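Local coordinates for protein anthranilate-CoA ligase (Stigmatella aurantiaca, PDB 4WV3) that belongs to the ANL superfamily of AMP-binding enzymes, with a large AMP-binding region followed by a smaller C-terminal domain, at residues Y10-I15 and H187-Y192; I80-A85 and L159-S164. One frame throughout, in Å; residues are numbered along the deposited sequence.

Tyr-10 O of contact 1 and Ser-164 OG of contact 2 lie 2.8 Å apart and probably share a hydrogen bond, and Asn-11 ND2 probably donates another to Val-81 O at 3.3 Å. The N-terminal residues 10-15 thus meet both segments of contact 2. The centres of the two contacts are about 10 Å apart, and along the chain contact 2 is nested within the loop that contact 1 closes, so that pairs far apart in sequence become neighbours in space. The side chain of Tyr-192 in contact 1 lies about 11 Å from the bound 5'-O-[(S)-[(2-aminobenzoyl)oxy](hydroxy)phosphoryl]adenosine, so it does not touch it.

Contact 1. Residues Y10-I15 and H187-Y192; sequences YNAVDI and HAHKDY
His-189 meets the N-terminal loop with its imidazole, and the backbone N of Ala-12 donates to its ND1 at 2.9 Å. The bond is fairly straight (158° at the hydrogen) and lies close to the ring plane, as a ring nitrogen acting as acceptor requires. With ND1 accepting, a neutral ring would probably carry its proton on NE2. Over one face of the same ring sits Tyr-10 O, 3.5 Å from His-189 CG, while the Asn-11 amide crosses at a slant and brings ND2 to 3.4 Å from CE1. With CG anti to the backbone N (chi1 174°), the Tyr-10 ring is swung to the carbonyl side, and its edge at CE2 comes 3.3 Å from His-189 O. Further along, Ala-12 CB and Ile-15 CG1 pack on Tyr-192 CB, the latter at 4.2 Å.

Each segment contains a type I turn that leads into a helix. Asn-11 OD1 caps the first by accepting from Val-13 N on an in-plane lone pair. The second joins strand 183-188 to helix 191-204. In it Asp-191 OD2 takes His-187 ND1 and Ala-188 N from opposite faces of its carboxylate, and OD1 forms a salt bridge with Lys-190 NZ. Beyond this shell, Tyr-192 OH bonds to Ser-171 OG, and Phe-323 stacks edge-to-face with both Tyr-192 and His-187.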
# COMPACT_ATOMS: atom_id res chain seq x y z
N TYR A 10 17.43 10.94 15.89
CA TYR A 10 16.54 11.53 14.90
C TYR A 10 15.08 11.21 15.23
O TYR A 10 14.77 10.12 15.71
CB TYR A 10 16.89 11.01 13.51
CG TYR A 10 15.94 11.43 12.41
CD1 TYR A 10 16.08 12.66 11.78
CD2 TYR A 10 14.90 10.60 12.01
CE1 TYR A 10 15.21 13.05 10.78
CE2 TYR A 10 14.02 10.99 11.01
CZ TYR A 10 14.19 12.21 10.40
OH TYR A 10 13.32 12.60 9.40
N ASN A 11 14.21 12.17 14.97
CA ASN A 11 12.77 11.96 15.12
C ASN A 11 12.06 12.22 13.80
O ASN A 11 12.33 13.21 13.12
CB ASN A 11 12.21 12.86 16.22
CG ASN A 11 10.84 12.40 16.70
OD1 ASN A 11 9.84 12.59 16.02
ND2 ASN A 11 10.80 11.80 17.89
N ALA A 12 11.15 11.32 13.44
CA ALA A 12 10.47 11.38 12.15
C ALA A 12 9.51 12.57 12.04
O ALA A 12 8.95 12.82 10.97
CB ALA A 12 9.74 10.08 11.87
N VAL A 13 9.31 13.30 13.13
CA VAL A 13 8.49 14.50 13.10
C VAL A 13 9.20 15.59 12.30
O VAL A 13 8.59 16.58 11.90
CB VAL A 13 8.17 15.01 14.52
CG1 VAL A 13 9.38 15.70 15.13
CG2 VAL A 13 6.97 15.95 14.50
N ASP A 14 10.49 15.38 12.05
CA ASP A 14 11.27 16.30 11.23
C ASP A 14 10.77 16.33 9.80
O ASP A 14 10.95 17.31 9.09
CB ASP A 14 12.76 15.92 11.27
CG ASP A 14 13.61 16.89 10.47
OD1 ASP A 14 13.88 18.00 10.97
OD2 ASP A 14 14.01 16.53 9.34
N ILE A 15 10.14 15.23 9.37
CA ILE A 15 9.51 15.15 8.05
C ILE A 15 8.56 16.33 7.86
O ILE A 15 8.50 16.94 6.79
CB ILE A 15 8.75 13.82 7.88
CG1 ILE A 15 9.74 12.65 7.82
CG2 ILE A 15 7.89 13.84 6.62
CD1 ILE A 15 10.65 12.68 6.61
N HIS A 187 8.68 0.05 12.17
CA HIS A 187 9.70 0.81 11.44
C HIS A 187 10.30 1.90 12.32
O HIS A 187 9.63 2.47 13.17
CB HIS A 187 9.12 1.42 10.16
CG HIS A 187 9.12 0.48 8.99
ND1 HIS A 187 10.26 0.13 8.32
CD2 HIS A 187 8.10 -0.18 8.38
CE1 HIS A 187 9.96 -0.71 7.34
NE2 HIS A 187 8.65 -0.91 7.36
N ALA A 188 11.58 2.18 12.09
CA ALA A 188 12.29 3.18 12.88
C ALA A 188 12.14 4.57 12.28
O ALA A 188 11.68 4.72 11.15
CB ALA A 188 13.76 2.81 13.00
N HIS A 189 12.53 5.59 13.05
CA HIS A 189 12.47 6.97 12.59
C HIS A 189 13.26 7.17 11.31
O HIS A 189 12.85 7.92 10.43
CB HIS A 189 13.00 7.92 13.68
CG HIS A 189 12.15 7.98 14.91
ND1 HIS A 189 11.19 8.96 15.10
CD2 HIS A 189 12.11 7.19 16.00
CE1 HIS A 189 10.60 8.77 16.27
NE2 HIS A 189 11.14 7.70 16.84
N LYS A 190 14.40 6.49 11.21
CA LYS A 190 15.30 6.64 10.07
C LYS A 190 14.67 6.23 8.74
O LYS A 190 15.03 6.75 7.69
CB LYS A 190 16.59 5.85 10.29
CG LYS A 190 16.39 4.34 10.41
CD LYS A 190 17.72 3.60 10.40
CE LYS A 190 17.53 2.11 10.62
NZ LYS A 190 16.64 1.50 9.59
N ASP A 191 13.73 5.30 8.80
CA ASP A 191 13.13 4.73 7.59
C ASP A 191 12.33 5.76 6.79
O ASP A 191 12.20 5.64 5.57
CB ASP A 191 12.24 3.54 7.95
CG ASP A 191 13.02 2.42 8.62
OD1 ASP A 191 14.23 2.29 8.34
OD2 ASP A 191 12.42 1.68 9.43
N TYR A 192 11.81 6.77 7.47
CA TYR A 192 10.95 7.76 6.83
C TYR A 192 11.69 8.74 5.90
O TYR A 192 11.30 8.89 4.74
CB TYR A 192 10.08 8.48 7.86
CG TYR A 192 8.96 7.62 8.39
CD1 TYR A 192 7.65 7.81 7.97
CD2 TYR A 192 9.21 6.60 9.30
CE1 TYR A 192 6.63 7.01 8.45
CE2 TYR A 192 8.20 5.80 9.78
CZ TYR A 192 6.90 6.01 9.35
OH TYR A 192 5.88 5.22 9.82

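Contact 2. Residues I80-A85 and L159-S164; sequences IVKLGA and LEAAQS
Lys-82 NZ is gripped by several groups, of which Leu-159 O, 3.0 Å away, is a weak partner across the contact. Its stronger ties come from outside the two segments: a salt bridge to Glu-17 OE2 and a hydrogen bond to Asn-46 OD1 of helix 38-54. The lysine chain is extended throughout, and with CG anti to the backbone N (chi1 -176°) it runs alongside the loop. Its methylenes do the apolar work on the way: CD lies 3.9 Å from Leu-159 CD2, the two side chains sliding past each other in opposite directions, and CG rests 4.0 Å from Ala-161 CB.

The backbone of the same residue supplies the second tie. Lys-82 O accepts from Ala-162 N at 3.0 Å, with a C=O...N angle of 172° that places the donor almost straight out from the carbonyl. Ala-162 CB then settles 3.5 Å from Leu-83 O and 3.9 Å from Gly-84 N, over the end of helix 71-83. That helix closes in a Schellman motif, for which Gly-84 adopts a positive phi (91°), and Ala-162 CB packs close against it.

Loop 159-164 is therefore held against a helix C-terminus, where a carbonyl of the last turn meets an N-H from outside the helix, while the lysine ammonium, paired with Glu-17, probably has its charge largely balanced.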
# COMPACT_ATOMS: atom_id res chain seq x y z
N ILE A 80 1.90 11.58 17.84
CA ILE A 80 2.39 10.36 18.46
C ILE A 80 3.89 10.19 18.24
O ILE A 80 4.64 9.89 19.18
CB ILE A 80 1.66 9.12 17.90
CG1 ILE A 80 0.17 9.17 18.24
CG2 ILE A 80 2.28 7.84 18.43
CD1 ILE A 80 -0.67 8.27 17.37
N VAL A 81 4.32 10.38 17.00
CA VAL A 81 5.73 10.20 16.63
C VAL A 81 6.65 11.17 17.36
O VAL A 81 7.71 10.78 17.86
CB VAL A 81 5.92 10.33 15.10
CG1 VAL A 81 7.40 10.38 14.75
CG2 VAL A 81 5.23 9.18 14.38
N LYS A 82 6.25 12.44 17.42
CA LYS A 82 7.05 13.46 18.09
C LYS A 82 7.23 13.16 19.57
O LYS A 82 8.25 13.51 20.17
CB LYS A 82 6.41 14.84 17.91
CG LYS A 82 7.22 15.98 18.49
CD LYS A 82 6.68 17.33 18.05
CE LYS A 82 7.53 18.46 18.60
NZ LYS A 82 7.10 19.78 18.08
N LEU A 83 6.24 12.51 20.16
CA LEU A 83 6.26 12.19 21.58
C LEU A 83 7.20 11.01 21.86
O LEU A 83 7.56 10.75 23.00
CB LEU A 83 4.85 11.87 22.07
CG LEU A 83 4.63 11.99 23.57
CD1 LEU A 83 4.99 13.40 24.03
CD2 LEU A 83 3.19 11.65 23.93
N GLY A 84 7.58 10.30 20.80
CA GLY A 84 8.42 9.13 20.93
C GLY A 84 7.59 7.87 21.09
O GLY A 84 8.12 6.78 21.28
N ALA A 85 6.27 8.03 21.01
CA ALA A 85 5.35 6.90 21.09
C ALA A 85 5.23 6.23 19.73
O ALA A 85 5.62 6.79 18.71
CB ALA A 85 4.00 7.36 21.59
N LEU A 159 5.78 21.96 21.84
CA LEU A 159 6.18 20.65 22.33
C LEU A 159 7.62 20.35 21.94
O LEU A 159 8.05 20.68 20.83
CB LEU A 159 5.25 19.57 21.78
CG LEU A 159 5.56 18.11 22.14
CD1 LEU A 159 5.45 17.90 23.64
CD2 LEU A 159 4.65 17.16 21.39
N GLU A 160 8.36 19.72 22.84
CA GLU A 160 9.73 19.31 22.55
C GLU A 160 9.74 17.87 22.03
O GLU A 160 9.13 16.98 22.62
CB GLU A 160 10.61 19.42 23.79
CG GLU A 160 10.89 20.84 24.25
CD GLU A 160 11.92 21.55 23.39
OE1 GLU A 160 12.43 20.94 22.43
OE2 GLU A 160 12.23 22.73 23.68
N ALA A 161 10.44 17.66 20.92
CA ALA A 161 10.55 16.33 20.34
C ALA A 161 11.35 15.41 21.26
O ALA A 161 12.32 15.84 21.88
CB ALA A 161 11.20 16.39 18.96
N ALA A 162 10.93 14.16 21.35
CA ALA A 162 11.58 13.19 22.22
C ALA A 162 12.98 12.85 21.72
O ALA A 162 13.23 12.83 20.51
CB ALA A 162 10.74 11.93 22.34
N GLN A 163 13.89 12.59 22.65
CA GLN A 163 15.27 12.25 22.30
C GLN A 163 15.35 10.82 21.78
O GLN A 163 15.97 9.96 22.40
CB GLN A 163 16.18 12.42 23.52
CG GLN A 163 16.08 13.78 24.19
CD GLN A 163 16.88 13.87 25.47
OE1 GLN A 163 17.80 13.08 25.69
NE2 GLN A 163 16.53 14.82 26.33
N SER A 164 14.72 10.58 20.64
CA SER A 164 14.66 9.24 20.07
C SER A 164 15.88 8.93 19.22
O SER A 164 16.34 9.76 18.43
CB SER A 164 13.39 9.08 19.23
OG SER A 164 13.37 9.99 18.15